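Local structure of thioredoxin family protein (Streptococcus pneumoniae, 2YP6) at residues 147-150 with 155-158. The protein is a surface-exposed lipoprotein with a thioredoxin fold, probably acting as a thiol-disulfide oxidoreductase that helps the bacterium resist extracellular oxidative stress. Residues are numbered along the deposited sequence; the frame is centred on the assembly and turned at random.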
loop_
_atom_site.group_PDB
_atom_site.type_symbol
_atom_site.label_atom_id
_atom_site.label_comp_id
_atom_site.label_asym_id
_atom_site.label_seq_id
_atom_site.Cartn_x
_atom_site.Cartn_y
_atom_site.Cartn_z
ATOM N N TYR A 147 2.509 3.377 -11.141
ATOM C CA TYR A 147 3.278 4.028 -10.088
ATOM C C TYR A 147 4.803 3.856 -10.283
ATOM O O TYR A 147 5.614 4.210 -9.403
ATOM C CB TYR A 147 2.809 3.528 -8.695
ATOM C CG TYR A 147 1.519 4.178 -8.229
ATOM C CD1 TYR A 147 0.299 3.840 -8.773
ATOM C CD2 TYR A 147 1.536 5.169 -7.247
ATOM C CE1 TYR A 147 -0.859 4.471 -8.366
ATOM C CE2 TYR A 147 0.384 5.777 -6.833
ATOM C CZ TYR A 147 -0.807 5.448 -7.412
ATOM O OH TYR A 147 -1.949 6.064 -6.975
ATOM N N GLN A 148 5.186 3.314 -11.434
ATOM C CA GLN A 148 6.596 3.166 -11.810
ATOM C C GLN A 148 7.443 2.506 -10.731
ATOM O O GLN A 148 8.539 2.966 -10.380
ATOM C CB GLN A 148 7.164 4.528 -12.186
ATOM C CG GLN A 148 6.411 5.165 -13.360
ATOM C CD GLN A 148 7.105 6.399 -13.900
ATOM O OE1 GLN A 148 6.511 7.470 -13.974
ATOM N NE2 GLN A 148 8.365 6.251 -14.286
ATOM N N ILE A 149 6.952 1.388 -10.228
ATOM C CA ILE A 149 7.662 0.699 -9.178
ATOM C C ILE A 149 8.971 0.134 -9.743
ATOM O O ILE A 149 8.971 -0.488 -10.797
ATOM C CB ILE A 149 6.780 -0.385 -8.565
ATOM C CG1 ILE A 149 5.514 0.257 -7.978
ATOM C CG2 ILE A 149 7.550 -1.182 -7.502
ATOM C CD1 ILE A 149 5.785 1.355 -6.942
ATOM N N ARG A 150 10.084 0.408 -9.065
ATOM C CA ARG A 150 11.399 -0.112 -9.482
ATOM C C ARG A 150 11.930 -1.102 -8.438
ATOM O O ARG A 150 12.665 -2.036 -8.768
ATOM C CB ARG A 150 12.401 1.041 -9.663
ATOM C CG ARG A 150 12.603 1.866 -8.374
ATOM C CD ARG A 150 13.887 2.734 -8.353
ATOM N NE ARG A 150 13.765 3.939 -9.177
ATOM C CZ ARG A 150 14.388 5.098 -8.944
ATOM N NH1 ARG A 150 15.197 5.253 -7.899
ATOM N NH2 ARG A 150 14.187 6.113 -9.775
ATOM N N GLU A 155 6.621 2.998 -0.703
ATOM C CA GLU A 155 5.430 3.638 -0.189
ATOM C C GLU A 155 5.258 5.008 -0.839
ATOM O O GLU A 155 6.223 5.764 -0.981
ATOM C CB GLU A 155 5.532 3.847 1.318
ATOM C CG GLU A 155 5.667 2.571 2.162
ATOM C CD GLU A 155 7.058 2.012 2.126
ATOM O OE1 GLU A 155 8.033 2.805 2.242
ATOM O OE2 GLU A 155 7.185 0.783 1.958
ATOM N N TYR A 156 4.023 5.283 -1.246
ATOM C CA TYR A 156 3.583 6.613 -1.661
ATOM C C TYR A 156 2.673 7.133 -0.578
ATOM O O TYR A 156 1.731 6.465 -0.177
ATOM C CB TYR A 156 2.813 6.538 -2.982
ATOM C CG TYR A 156 3.713 6.247 -4.147
ATOM C CD1 TYR A 156 4.119 4.954 -4.431
ATOM C CD2 TYR A 156 4.175 7.274 -4.957
ATOM C CE1 TYR A 156 4.957 4.693 -5.487
ATOM C CE2 TYR A 156 5.015 7.016 -6.011
ATOM C CZ TYR A 156 5.415 5.718 -6.264
ATOM O OH TYR A 156 6.248 5.450 -7.332
ATOM N N LEU A 157 3.003 8.318 -0.059
ATOM C CA LEU A 157 2.160 8.979 0.919
ATOM C C LEU A 157 1.427 10.095 0.184
ATOM O O LEU A 157 2.036 11.072 -0.276
ATOM C CB LEU A 157 3.027 9.510 2.063
ATOM C CG LEU A 157 3.983 8.528 2.738
ATOM C CD1 LEU A 157 4.569 9.134 4.018
ATOM C CD2 LEU A 157 3.300 7.209 3.027
ATOM N N ILE A 158 0.127 9.894 0.015
ATOM C CA ILE A 158 -0.710 10.699 -0.842
ATOM C C ILE A 158 -1.523 11.644 0.051
ATOM O O ILE A 158 -2.018 11.255 1.101
ATOM C CB ILE A 158 -1.661 9.774 -1.669
ATOM C CG1 ILE A 158 -0.842 8.802 -2.527
ATOM C CG2 ILE A 158 -2.628 10.571 -2.534
ATOM C CD1 ILE A 158 -1.681 7.734 -3.170
HETATM O O HOH W 1 8.739 4.016 -7.628
#
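A Schellman motif ends helix 142-146 of this thioredoxin fold, and the turn it makes is tied to strand 154-158 by Tyr147 and Tyr156. Gln148, at positive phi, is the C-prime residue; Ile149 N bonds back to Phe144 O and Gln148 N to Gln145 O. The two tyrosine rings form a T-shaped pair. The edge of Tyr147 points at a face of Tyr156, with centroids 5.1 Å apart and planes at 76°. Tyr147 CD2 does the touching: it lies over the centre of the Tyr156 ring, 3.8 Å from Tyr156 CD1. Tyr156 CG is anti to the carbonyl carbon (chi1 -72°), a setting that carries the ring across to the turn at Tyr147. There Tyr156 OH and Tyr147 O lie 2.5 Å apart, very short for a hydrogen bond. Water 1 also binds this hydroxyl, 2.9 Å from Tyr156 OH, and donates to Gln148 O at 3.0 Å. The hydroxyl thus meets the turn both directly and through water. Ile149 comes to the same ring at its edge, in the ring plane, with CD1 3.7 Å from Tyr156 CE1. Further along the strand, Ile158 CD1 lies 4.2 Å from Tyr147 OH, a looser contact. That hydroxyl is hydrogen-bonded to Pro50 O, so the outer end of the Tyr147 ring is held too. The contact is largely buried. The side chain of Ile149 is about 6 Å from the bound 3-cyclohexyl-1-propylphosphocholine, and Phe144 of helix 142-146 helps line that pocket. Strand 154-158 runs antiparallel between strands 71-76 and 164-169. Phe76 of the first touches Tyr147, Ile149 and Tyr156, while Ile164 and Ile167 of the second pack on Tyr156.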